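Local coordinates for penicillin-binding protein PbpB (PDB 6KGU) that cross-links peptidoglycan from lipid intermediates during mycobacterial cell wall synthesis and is inactivated by beta-lactams such as aztreonam, at residues L215-L226 against Y509-R520. Sequence-based numbering, arbitrary orientation. Where two conformers were deposited one is given.
Sequences LSGAHNVSAVVL and YVIGIMLDNPAR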
loop_
_atom_site.group_PDB
_atom_site.type_symbol
_atom_site.label_atom_id
_atom_site.label_comp_id
_atom_site.label_asym_id
_atom_site.label_seq_id
_atom_site.Cartn_x
_atom_site.Cartn_y
_atom_site.Cartn_z
ATOM N N LEU A 215 6.885 -13.288 13.261
ATOM C CA LEU A 215 6.441 -12.980 14.622
ATOM C C LEU A 215 4.932 -13.094 14.770
ATOM O O LEU A 215 4.441 -13.590 15.795
ATOM C CB LEU A 215 6.886 -11.576 15.021
ATOM C CG LEU A 215 8.368 -11.403 15.357
ATOM C CD1 LEU A 215 8.673 -9.951 15.667
ATOM C CD2 LEU A 215 8.744 -12.268 16.535
ATOM N N SER A 216 4.174 -12.596 13.784
ATOM C CA SER A 216 2.718 -12.578 13.883
ATOM C C SER A 216 2.078 -13.926 13.581
ATOM O O SER A 216 0.892 -14.109 13.889
ATOM C CB SER A 216 2.136 -11.553 12.915
ATOM O OG SER A 216 2.325 -12.015 11.586
ATOM N N GLY A 217 2.809 -14.860 12.973
ATOM C CA GLY A 217 2.166 -16.086 12.528
ATOM C C GLY A 217 1.268 -15.933 11.319
ATOM O O GLY A 217 0.570 -16.888 10.960
ATOM N N ALA A 218 1.265 -14.759 10.675
ATOM C CA ALA A 218 0.455 -14.550 9.479
ATOM C C ALA A 218 0.885 -15.490 8.350
ATOM O O ALA A 218 2.043 -15.912 8.265
ATOM C CB ALA A 218 0.570 -13.089 9.015
ATOM N N HIS A 219 -0.064 -15.802 7.463
ATOM C CA HIS A 219 0.240 -16.595 6.270
ATOM C C HIS A 219 1.114 -15.829 5.293
ATOM O O HIS A 219 1.850 -16.435 4.512
ATOM C CB HIS A 219 -1.037 -16.998 5.524
ATOM C CG HIS A 219 -1.869 -18.028 6.216
ATOM N ND1 HIS A 219 -3.189 -18.257 5.878
ATOM C CD2 HIS A 219 -1.574 -18.901 7.209
ATOM C CE1 HIS A 219 -3.674 -19.218 6.645
ATOM N NE2 HIS A 219 -2.715 -19.629 7.457
ATOM N N ASN A 220 0.986 -14.507 5.256
ATOM C CA ASN A 220 1.871 -13.700 4.427
ATOM C C ASN A 220 1.736 -12.247 4.857
ATOM O O ASN A 220 0.778 -11.877 5.534
ATOM C CB ASN A 220 1.580 -13.877 2.930
ATOM C CG ASN A 220 0.119 -13.840 2.612
ATOM O OD1 ASN A 220 -0.548 -14.883 2.497
ATOM N ND2 ASN A 220 -0.406 -12.633 2.465
ATOM N N VAL A 221 2.738 -11.445 4.501
ATOM C CA VAL A 221 2.807 -10.036 4.886
ATOM C C VAL A 221 3.324 -9.275 3.673
ATOM O O VAL A 221 4.158 -9.783 2.922
ATOM C CB VAL A 221 3.724 -9.808 6.123
ATOM C CG1 VAL A 221 3.907 -8.279 6.479
ATOM C CG2 VAL A 221 3.172 -10.527 7.343
ATOM N N SER A 222 2.834 -8.058 3.478
ATOM C CA SER A 222 3.383 -7.215 2.432
ATOM C C SER A 222 3.291 -5.768 2.890
ATOM O O SER A 222 2.538 -5.436 3.806
ATOM C CB SER A 222 2.659 -7.434 1.102
ATOM O OG SER A 222 1.292 -7.188 1.284
ATOM N N ALA A 223 4.096 -4.915 2.260
ATOM C CA ALA A 223 4.212 -3.520 2.652
ATOM C C ALA A 223 4.644 -2.706 1.438
ATOM O O ALA A 223 5.403 -3.181 0.582
ATOM C CB ALA A 223 5.212 -3.311 3.815
ATOM N N VAL A 224 4.154 -1.474 1.379
ATOM C CA VAL A 224 4.465 -0.538 0.303
ATOM C C VAL A 224 4.816 0.795 0.946
ATOM O O VAL A 224 4.133 1.237 1.877
ATOM C CB VAL A 224 3.274 -0.372 -0.671
ATOM C CG1 VAL A 224 3.518 0.811 -1.649
ATOM C CG2 VAL A 224 3.003 -1.700 -1.436
ATOM N N VAL A 225 5.882 1.424 0.468
ATOM C CA VAL A 225 6.253 2.767 0.890
ATOM C C VAL A 225 6.233 3.661 -0.342
ATOM O O VAL A 225 6.964 3.413 -1.306
ATOM C CB VAL A 225 7.635 2.808 1.560
ATOM C CG1 VAL A 225 7.969 4.262 1.949
ATOM C CG2 VAL A 225 7.680 1.873 2.802
ATOM N N LEU A 226 5.421 4.710 -0.297
ATOM C CA LEU A 226 5.368 5.686 -1.370
ATOM C C LEU A 226 5.962 7.013 -0.927
ATOM O O LEU A 226 5.822 7.420 0.228
ATOM C CB LEU A 226 3.928 5.927 -1.835
ATOM C CG LEU A 226 3.109 4.754 -2.379
ATOM C CD1 LEU A 226 1.722 5.258 -2.822
ATOM C CD2 LEU A 226 3.832 4.073 -3.530
ATOM N N TYR A 509 6.411 10.302 3.661
ATOM C CA TYR A 509 6.320 8.881 3.373
ATOM C C TYR A 509 4.910 8.393 3.651
ATOM O O TYR A 509 4.285 8.786 4.642
ATOM C CB TYR A 509 7.298 8.074 4.209
ATOM C CG TYR A 509 8.736 8.458 3.960
ATOM C CD1 TYR A 509 9.372 8.113 2.773
ATOM C CD2 TYR A 509 9.448 9.171 4.908
ATOM C CE1 TYR A 509 10.691 8.475 2.545
ATOM C CE2 TYR A 509 10.774 9.532 4.688
ATOM C CZ TYR A 509 11.384 9.180 3.509
ATOM O OH TYR A 509 12.699 9.536 3.298
ATOM N N VAL A 510 4.416 7.534 2.770
ATOM C CA VAL A 510 3.130 6.883 2.949
ATOM C C VAL A 510 3.401 5.389 3.012
ATOM O O VAL A 510 4.096 4.847 2.144
ATOM C CB VAL A 510 2.157 7.242 1.812
ATOM C CG1 VAL A 510 0.753 6.756 2.127
ATOM C CG2 VAL A 510 2.178 8.752 1.562
ATOM N N ILE A 511 2.890 4.732 4.050
ATOM C CA ILE A 511 3.212 3.341 4.323
ATOM C C ILE A 511 1.920 2.543 4.404
ATOM O O ILE A 511 1.044 2.873 5.207
ATOM C CB ILE A 511 4.016 3.197 5.625
ATOM C CG1 ILE A 511 5.338 3.966 5.514
ATOM C CG2 ILE A 511 4.247 1.688 5.914
ATOM C CD1 ILE A 511 6.028 4.206 6.834
ATOM N N GLY A 512 1.814 1.484 3.598
ATOM C CA GLY A 512 0.682 0.563 3.664
ATOM C C GLY A 512 1.152 -0.852 3.950
ATOM O O GLY A 512 2.144 -1.310 3.377
ATOM N N ILE A 513 0.430 -1.543 4.827
ATOM C CA ILE A 513 0.819 -2.868 5.320
ATOM C C ILE A 513 -0.417 -3.762 5.316
ATOM O O ILE A 513 -1.517 -3.310 5.641
ATOM C CB ILE A 513 1.403 -2.799 6.754
ATOM C CG1 ILE A 513 2.704 -1.996 6.798
ATOM C CG2 ILE A 513 1.652 -4.213 7.357
ATOM C CD1 ILE A 513 2.987 -1.456 8.190
ATOM N N MET A 514 -0.241 -5.038 4.979
ATOM C CA MET A 514 -1.309 -6.007 5.156
ATOM C C MET A 514 -0.724 -7.313 5.676
ATOM O O MET A 514 0.351 -7.739 5.258
ATOM C CB MET A 514 -2.098 -6.246 3.855
ATOM C CG MET A 514 -3.282 -7.187 4.053
ATOM S SD MET A 514 -2.841 -8.945 3.920
ATOM C CE MET A 514 -2.818 -9.114 2.137
ATOM N N LEU A 515 -1.433 -7.921 6.629
ATOM C CA LEU A 515 -1.095 -9.220 7.211
ATOM C C LEU A 515 -2.246 -10.182 6.972
ATOM O O LEU A 515 -3.392 -9.870 7.307
ATOM C CB LEU A 515 -0.859 -9.136 8.716
ATOM C CG LEU A 515 0.457 -8.496 9.161
ATOM C CD1 LEU A 515 0.304 -7.030 9.033
ATOM C CD2 LEU A 515 0.789 -8.863 10.602
ATOM N N ASP A 516 -1.939 -11.358 6.433
ATOM C CA ASP A 516 -2.957 -12.362 6.144
ATOM C C ASP A 516 -3.107 -13.251 7.372
ATOM O O ASP A 516 -2.281 -14.133 7.623
ATOM C CB ASP A 516 -2.590 -13.170 4.904
ATOM C CG ASP A 516 -3.643 -14.232 4.560
ATOM O OD1 ASP A 516 -4.571 -14.464 5.368
ATOM O OD2 ASP A 516 -3.542 -14.844 3.483
ATOM N N ASN A 517 -4.165 -12.999 8.133
ATOM C CA ASN A 517 -4.555 -13.796 9.292
ATOM C C ASN A 517 -3.448 -14.061 10.318
ATOM O O ASN A 517 -3.117 -15.219 10.592
ATOM C CB ASN A 517 -5.168 -15.110 8.832
ATOM C CG ASN A 517 -5.874 -15.832 9.967
ATOM O OD1 ASN A 517 -6.556 -15.208 10.790
ATOM N ND2 ASN A 517 -5.699 -17.133 10.033
ATOM N N PRO A 518 -2.890 -13.023 10.933
ATOM C CA PRO A 518 -1.889 -13.254 11.979
ATOM C C PRO A 518 -2.537 -13.805 13.241
ATOM O O PRO A 518 -3.695 -13.513 13.556
ATOM C CB PRO A 518 -1.298 -11.859 12.224
ATOM C CG PRO A 518 -2.438 -10.925 11.918
ATOM C CD PRO A 518 -3.231 -11.593 10.800
ATOM N N ALA A 519 -1.774 -14.636 13.954
ATOM C CA ALA A 519 -2.184 -15.091 15.275
ATOM C C ALA A 519 -1.815 -14.084 16.360
ATOM O O ALA A 519 -2.407 -14.111 17.442
ATOM C CB ALA A 519 -1.547 -16.458 15.582
ATOM N N ARG A 520 -0.866 -13.188 16.081
ATOM C CA ARG A 520 -0.333 -12.230 17.048
ATOM C C ARG A 520 -0.073 -10.908 16.333
ATOM O O ARG A 520 -0.184 -10.812 15.109
ATOM C CB ARG A 520 0.965 -12.752 17.701
ATOM C CG ARG A 520 0.785 -14.074 18.473
ATOM C CD ARG A 520 2.129 -14.692 18.873
ATOM N NE ARG A 520 2.864 -15.173 17.714
ATOM C CZ ARG A 520 2.623 -16.335 17.122
ATOM N NH1 ARG A 520 1.673 -17.128 17.587
ATOM N NH2 ARG A 520 3.322 -16.695 16.063
#
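V221 and L515 meet side by side where two neighbouring strands of the antiparallel sheet of the transpeptidase domain, the sheet of the penicillin-binding protein and serine beta-lactamase fold, run next to each other. Strands 220-226 and 509-516 are antiparallel, 167° between their directions. S222 with M514, V224 with G512 and L226 with V510 are hydrogen-bonded pairs, each satisfying both its N-H groups and both its carbonyls; V224 N reaches G512 O at 2.8 Å. On its other side, A223 and V225 make backbone hydrogen bonds to A237 and to L234 and A235 of strand 233-238, and V221 N bonds to D239 OD1.

Apolar residues suit the face carrying V221, A223, I513 and L515, because helix 199-216 packs on V221 and A223 while I513 and L515 rest on A530. With CG1 of V221 anti to the backbone N (chi1 175°), CG2 lies beside that nitrogen and rests 3.8 Å from L515 CG. A223, small enough to fit under V205 and V209 of the helix, has CB 4.1 Å from I513 CG1. The other face, with S222, L226 and V510, lies against helix 390-401.

At the strand ends the pairing continues: H219 N donates to D516 O and D516 N to N220 O. G217, with positive phi, leads the chain out of the helix; just before it S216 OG accepts from A218 N, an ST turn, and donates a hydrogen bond to A212 O. The last helical carbonyls find donors in the loop after the other strand: S216 O takes R520 N at 3.0 Å and, weakly, A519 N. R520 then bends at chi3 (-69°) and brings its guanidinium edge to L215 O, with NE at 2.9 Å and a weak second bond from NH2 at 3.3 Å.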